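Local coordinates for EcmrR transcriptional regulator (Escherichia coli, PDB 6WL5), which probably activates transcription as a multidrug-sensing regulator of the MerR family, its C-terminal GyrI-like domain binding cationic amphiphiles such as cetyl-trimethyl-ammonium, at residues 64-69 and 108-113; 114-119 and 152-157. All coordinates share one frame; numbering follows the deposited sequence.

Contact 1: residues 64-69 and 108-113; sequences YKEKNM and SLRNAY. With 16A (cetyl-trimethyl-ammonium), chain E.
E66, on the loop 64-69, and R110, in the first turn of helix 109-123, are joined by a two-point salt bridge. R110 presents its side, NE and one terminal nitrogen, and each nitrogen takes a different carboxylate oxygen. The bond from R110 NE to E66 OE2 is 2.8 Å long and nearly straight (165°), reaching OE2 on its syn side. The second, from R110 NH2 to E66 OE1 at 3.0 Å, comes from above the carboxylate plane, since the two flat groups are turned 31° apart. R110 can turn its flank to the acid because its chain bends at chi3 (63°). E66 OE2 carries a further load: the hydroxyl of Y64 donates to it from the anti side, with Y64 OH and E66 OE2 2.7 Å apart. One oxygen thus serves two donors, which would be expected to keep E66 ionised.

Y64 also meets the helix obliquely, its OH 3.2 Å from R110 CB and its CE1 4.1 Å from Y113 CB. Tyrosine suits position 64 because its hydroxyl fixes the acid while its ring packs against detergent: Y64 CE1 is 3.9 Å from C14 of the cetyl-trimethyl-ammonium. Y113, beside Y64, lays one ring face against the alkyl chain, 3.7 Å from Y113 CE2 to C14, while its hydroxyl is hydrogen-bonded to E133. L109 and the sulfur of M69 border N-methyl groups. The contact thus ties the loop between strands 55-59 and 69-77 to the start of helix 109-123, whose inner side chains L109, A112 and Y113 rest on I152 of strand 149-158.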
# COMPACT_ATOMS: atom_id res chain seq x y z
N TYR A 64 0.63 -7.12 14.27
CA TYR A 64 -0.49 -7.40 13.40
C TYR A 64 -1.79 -6.96 14.06
O TYR A 64 -2.04 -7.27 15.23
CB TYR A 64 -0.55 -8.88 13.00
CG TYR A 64 -1.60 -9.09 11.96
CD1 TYR A 64 -1.37 -8.71 10.63
CD2 TYR A 64 -2.83 -9.57 12.30
CE1 TYR A 64 -2.35 -8.84 9.66
CE2 TYR A 64 -3.85 -9.69 11.34
CZ TYR A 64 -3.59 -9.34 10.01
OH TYR A 64 -4.60 -9.45 9.06
N LYS A 65 -2.63 -6.24 13.31
CA LYS A 65 -3.93 -5.78 13.79
C LYS A 65 -4.89 -5.72 12.61
O LYS A 65 -4.48 -5.57 11.44
CB LYS A 65 -3.89 -4.35 14.36
CG LYS A 65 -2.97 -4.10 15.52
CD LYS A 65 -3.13 -2.62 15.93
CE LYS A 65 -2.27 -2.21 17.14
NZ LYS A 65 -3.03 -1.02 17.70
N GLU A 66 -6.18 -5.78 12.92
CA GLU A 66 -7.24 -5.56 11.93
C GLU A 66 -8.19 -4.44 12.31
O GLU A 66 -8.99 -4.03 11.47
CB GLU A 66 -8.00 -6.87 11.70
CG GLU A 66 -7.11 -7.85 10.93
CD GLU A 66 -7.73 -9.21 10.54
OE1 GLU A 66 -8.94 -9.40 10.66
OE2 GLU A 66 -7.00 -10.10 10.06
N LYS A 67 -8.17 -3.97 13.56
CA LYS A 67 -9.01 -2.87 14.02
C LYS A 67 -8.15 -1.84 14.73
O LYS A 67 -7.09 -2.16 15.28
CB LYS A 67 -10.12 -3.39 14.95
CG LYS A 67 -11.03 -4.43 14.32
CD LYS A 67 -12.34 -4.58 15.09
CE LYS A 67 -13.21 -5.67 14.49
NZ LYS A 67 -14.00 -5.07 13.36
N ASN A 68 -8.58 -0.59 14.65
CA ASN A 68 -7.84 0.51 15.25
C ASN A 68 -6.43 0.59 14.66
O ASN A 68 -5.43 0.68 15.38
CB ASN A 68 -7.80 0.37 16.79
CG ASN A 68 -7.41 1.64 17.46
OD1 ASN A 68 -7.93 2.70 17.13
ND2 ASN A 68 -6.53 1.55 18.46
N MET A 69 -6.35 0.55 13.32
CA MET A 69 -5.07 0.48 12.62
C MET A 69 -4.53 1.86 12.28
O MET A 69 -5.28 2.78 11.93
CB MET A 69 -5.24 -0.32 11.32
CG MET A 69 -5.67 -1.75 11.53
SD MET A 69 -5.96 -2.59 9.95
CE MET A 69 -7.38 -1.77 9.26
N SER A 108 -10.03 -11.58 2.30
CA SER A 108 -8.99 -12.57 2.56
C SER A 108 -7.58 -12.01 2.44
O SER A 108 -6.63 -12.79 2.41
CB SER A 108 -9.16 -13.72 1.57
OG SER A 108 -9.24 -13.25 0.23
N LEU A 109 -7.42 -10.68 2.41
CA LEU A 109 -6.07 -10.11 2.39
C LEU A 109 -5.18 -10.67 3.50
O LEU A 109 -3.96 -10.81 3.31
CB LEU A 109 -6.15 -8.58 2.55
CG LEU A 109 -6.45 -7.77 1.28
CD1 LEU A 109 -6.76 -6.32 1.63
CD2 LEU A 109 -5.28 -7.79 0.31
N ARG A 110 -5.75 -10.91 4.69
CA ARG A 110 -4.92 -11.36 5.81
C ARG A 110 -4.12 -12.60 5.45
O ARG A 110 -3.03 -12.83 6.00
CB ARG A 110 -5.74 -11.67 7.06
CG ARG A 110 -6.71 -12.85 6.94
CD ARG A 110 -7.57 -13.11 8.22
NE ARG A 110 -8.43 -11.99 8.52
CZ ARG A 110 -9.67 -11.84 8.06
NH1 ARG A 110 -10.22 -12.77 7.29
NH2 ARG A 110 -10.36 -10.77 8.38
N ASN A 111 -4.63 -13.44 4.54
CA ASN A 111 -3.94 -14.66 4.18
C ASN A 111 -2.57 -14.39 3.52
O ASN A 111 -1.61 -15.15 3.70
CB ASN A 111 -4.79 -15.51 3.26
CG ASN A 111 -6.04 -16.02 3.91
OD1 ASN A 111 -6.15 -16.06 5.12
ND2 ASN A 111 -6.95 -16.50 3.10
N ALA A 112 -2.48 -13.30 2.78
CA ALA A 112 -1.22 -12.87 2.19
C ALA A 112 -0.23 -12.40 3.25
O ALA A 112 0.99 -12.64 3.12
CB ALA A 112 -1.49 -11.76 1.19
N TYR A 113 -0.69 -11.68 4.25
CA TYR A 113 0.17 -11.26 5.35
C TYR A 113 0.65 -12.47 6.14
O TYR A 113 1.82 -12.53 6.53
CB TYR A 113 -0.58 -10.26 6.25
CG TYR A 113 -0.80 -8.91 5.59
CD1 TYR A 113 -1.86 -8.70 4.71
CD2 TYR A 113 0.07 -7.86 5.80
CE1 TYR A 113 -2.04 -7.47 4.09
CE2 TYR A 113 -0.09 -6.63 5.18
CZ TYR A 113 -1.14 -6.44 4.30
OH TYR A 113 -1.30 -5.23 3.69
C1 16A E . 8.54 -11.34 14.33
C2 16A E . 7.48 -10.33 13.91
C3 16A E . 6.07 -10.91 14.00
C4 16A E . 5.05 -10.22 13.09
C5 16A E . 5.36 -8.77 12.72
C6 16A E . 4.14 -8.11 12.09
C7 16A E . 4.16 -6.59 12.06
C8 16A E . 2.78 -6.11 11.63
C9 16A E . 2.89 -5.14 10.48
C10 16A E . 1.87 -4.01 10.52
C11 16A E . 0.41 -4.43 10.59
C12 16A E . -0.11 -5.10 9.32
C13 16A E . -1.63 -5.00 9.31
C14 16A E . -2.16 -5.35 7.93
C15 16A E . -3.68 -5.48 7.94
C16 16A E . -4.13 -5.59 6.51
N1 16A E . -5.56 -5.92 6.40
C17 16A E . -6.44 -5.02 7.18
C18 16A E . -5.82 -5.78 4.96
C19 16A E . -5.79 -7.33 6.71

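Contact 2: residues 114-119 and 152-157. With EDO (1,2-ethanediol), chain K.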
# COMPACT_ATOMS: atom_id res chain seq x y z
N ILE A 114 -0.24 -13.42 6.43
CA ILE A 114 0.15 -14.66 7.09
C ILE A 114 1.25 -15.33 6.30
O ILE A 114 2.30 -15.72 6.85
CB ILE A 114 -1.09 -15.57 7.22
CG1 ILE A 114 -2.07 -15.03 8.27
CG2 ILE A 114 -0.66 -16.99 7.57
CD1 ILE A 114 -3.39 -15.78 8.26
N TYR A 115 1.04 -15.46 5.00
CA TYR A 115 2.01 -16.11 4.15
C TYR A 115 3.35 -15.43 4.16
O TYR A 115 4.36 -16.08 4.27
CB TYR A 115 1.49 -16.14 2.71
CG TYR A 115 2.29 -17.02 1.80
CD1 TYR A 115 3.34 -16.54 1.06
CD2 TYR A 115 1.96 -18.33 1.68
CE1 TYR A 115 4.06 -17.38 0.23
CE2 TYR A 115 2.64 -19.16 0.85
CZ TYR A 115 3.69 -18.68 0.14
OH TYR A 115 4.31 -19.58 -0.68
N LEU A 116 3.37 -14.11 4.07
CA LEU A 116 4.65 -13.39 4.03
C LEU A 116 5.35 -13.42 5.38
O LEU A 116 6.57 -13.53 5.43
CB LEU A 116 4.46 -11.95 3.54
CG LEU A 116 4.30 -11.80 2.02
CD1 LEU A 116 4.00 -10.35 1.72
CD2 LEU A 116 5.56 -12.27 1.31
N MET A 117 4.58 -13.30 6.49
CA MET A 117 5.18 -13.43 7.82
C MET A 117 5.90 -14.78 7.95
O MET A 117 7.03 -14.84 8.45
CB MET A 117 4.12 -13.28 8.95
CG MET A 117 3.67 -11.82 9.28
SD MET A 117 2.47 -11.47 10.65
CE MET A 117 0.89 -11.75 9.83
N GLN A 118 5.28 -15.86 7.47
CA GLN A 118 5.88 -17.19 7.53
C GLN A 118 7.10 -17.29 6.61
O GLN A 118 8.13 -17.86 7.00
CB GLN A 118 4.86 -18.25 7.17
CG GLN A 118 5.28 -19.68 7.35
CD GLN A 118 5.42 -20.08 8.81
OE1 GLN A 118 4.48 -19.94 9.59
NE2 GLN A 118 6.61 -20.55 9.19
N TRP A 119 7.00 -16.72 5.41
CA TRP A 119 8.11 -16.76 4.48
C TRP A 119 9.33 -16.09 5.08
O TRP A 119 10.46 -16.59 4.95
CB TRP A 119 7.70 -16.06 3.18
CG TRP A 119 8.75 -16.23 2.08
CD1 TRP A 119 8.74 -17.15 1.09
CD2 TRP A 119 9.94 -15.44 1.89
NE1 TRP A 119 9.85 -17.01 0.29
CE2 TRP A 119 10.60 -15.97 0.76
CE3 TRP A 119 10.52 -14.37 2.59
CZ2 TRP A 119 11.81 -15.45 0.31
CZ3 TRP A 119 11.70 -13.84 2.13
CH2 TRP A 119 12.35 -14.40 1.00
N ILE A 152 1.18 -7.32 -1.91
CA ILE A 152 1.60 -7.10 -0.52
C ILE A 152 3.13 -7.14 -0.48
O ILE A 152 3.73 -8.08 -1.00
CB ILE A 152 0.99 -8.12 0.46
CG1 ILE A 152 -0.53 -8.23 0.32
CG2 ILE A 152 1.38 -7.72 1.89
CD1 ILE A 152 -1.28 -6.90 0.33
N GLN A 153 3.74 -6.09 0.08
CA GLN A 153 5.19 -5.89 0.03
C GLN A 153 5.73 -5.74 1.45
O GLN A 153 5.43 -4.76 2.13
CB GLN A 153 5.53 -4.64 -0.80
CG GLN A 153 4.74 -4.56 -2.13
CD GLN A 153 4.99 -3.28 -2.90
OE1 GLN A 153 5.05 -2.19 -2.32
NE2 GLN A 153 5.05 -3.39 -4.23
N PHE A 154 6.57 -6.68 1.88
CA PHE A 154 7.23 -6.62 3.18
C PHE A 154 8.66 -6.11 3.02
O PHE A 154 9.49 -6.81 2.41
CB PHE A 154 7.26 -8.02 3.81
CG PHE A 154 6.02 -8.40 4.60
CD1 PHE A 154 4.77 -7.86 4.32
CD2 PHE A 154 6.12 -9.29 5.63
CE1 PHE A 154 3.66 -8.24 5.05
CE2 PHE A 154 5.02 -9.65 6.38
CZ PHE A 154 3.78 -9.12 6.09
N PRO A 155 8.99 -4.93 3.55
CA PRO A 155 10.40 -4.48 3.53
C PRO A 155 11.24 -5.41 4.40
O PRO A 155 10.92 -5.63 5.56
CB PRO A 155 10.32 -3.06 4.12
CG PRO A 155 8.85 -2.67 4.01
CD PRO A 155 8.11 -3.97 4.22
N VAL A 156 12.31 -5.96 3.82
CA VAL A 156 13.12 -6.93 4.54
C VAL A 156 14.62 -6.74 4.36
O VAL A 156 15.08 -6.06 3.44
CB VAL A 156 12.76 -8.39 4.14
CG1 VAL A 156 11.34 -8.74 4.53
CG2 VAL A 156 12.93 -8.61 2.66
N GLU A 157 15.36 -7.37 5.27
CA GLU A 157 16.81 -7.52 5.21
C GLU A 157 17.16 -8.95 5.59
O GLU A 157 16.51 -9.56 6.45
CB GLU A 157 17.44 -6.48 6.14
CG GLU A 157 17.10 -5.06 5.67
CD GLU A 157 17.67 -3.94 6.50
OE1 GLU A 157 18.16 -4.20 7.61
OE2 GLU A 157 17.61 -2.79 6.02
C1 EDO K . 19.05 -7.43 1.66
O1 EDO K . 19.37 -7.99 2.95
C2 EDO K . 17.69 -6.73 1.69
O2 EDO K . 17.72 -5.50 2.43
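Helix-on-sheet packing in the GyrI-like domain brings helix 109-123 down on strand 149-158, here through residues 114-119 and 152-157. The two short segments run roughly the same way, 28° apart, with their axes 9.6 Å from each other at closest approach. No hydrogen bond crosses between them; the join is apolar, as suits a buried helix-sheet interface.

F154 lies at its centre, rising from the strand with L116 directly over its ring. The CB of L116 stands 3.7 Å from the centroid of the F154 ring and only 11° off the ring normal, a CH-pi contact over the middle of the face. From the same leucine, CD1 leans over another part of that face, 3.7 Å from F154 CD1. Leucine suits the place because its CB sits over the ring while CD1 extends on to the strand residue two places earlier, lying 3.7 Å from I152 CG2 and 3.6 Å from I152 O. I152 can offer CG2 to it because this methyl stands anti to the backbone N, while its CG1 arm takes the other direction. An alanine in place of this phenylalanine would remove the ring, and L116 CB and CD1 and M117 CG would probably lose their common partner, opening a gap between helix and strand.

Within the sheet, I152 and F154 are hydrogen-bonded through their backbones to V100 and V98 of the neighbouring antiparallel strand 88-103, and L127 touches F154 from the short strand 125-127. M117, which also borders a bound cetyl-trimethyl-ammonium, meets the phenylalanine at its rim: M117 CG lies in the plane of the ring, at its edge, 3.9 Å from F154 CE2.

How the contacts relate
Contacts 1 and 2 follow one another along helix 109-123, their centres about 13 Å apart, and they touch where the helix passes from one to the other. The two meet through Y113, whose CD2 lies 3.7 Å from F154 CE1 and whose CZ is 3.7 Å from I152 CG2, so residues 152-157 of strand 149-158 back the tyrosine that faces the detergent. Contact 1 supplies Y64, K65, M69, L109 and Y113 to the cetyl-trimethyl-ammonium pocket, and contact 2 adds M117. The polar loop-to-helix join therefore borders the ligand's head-group end, whereas the apolar helix-to-strand join is more fully buried and reaches the pocket through M117.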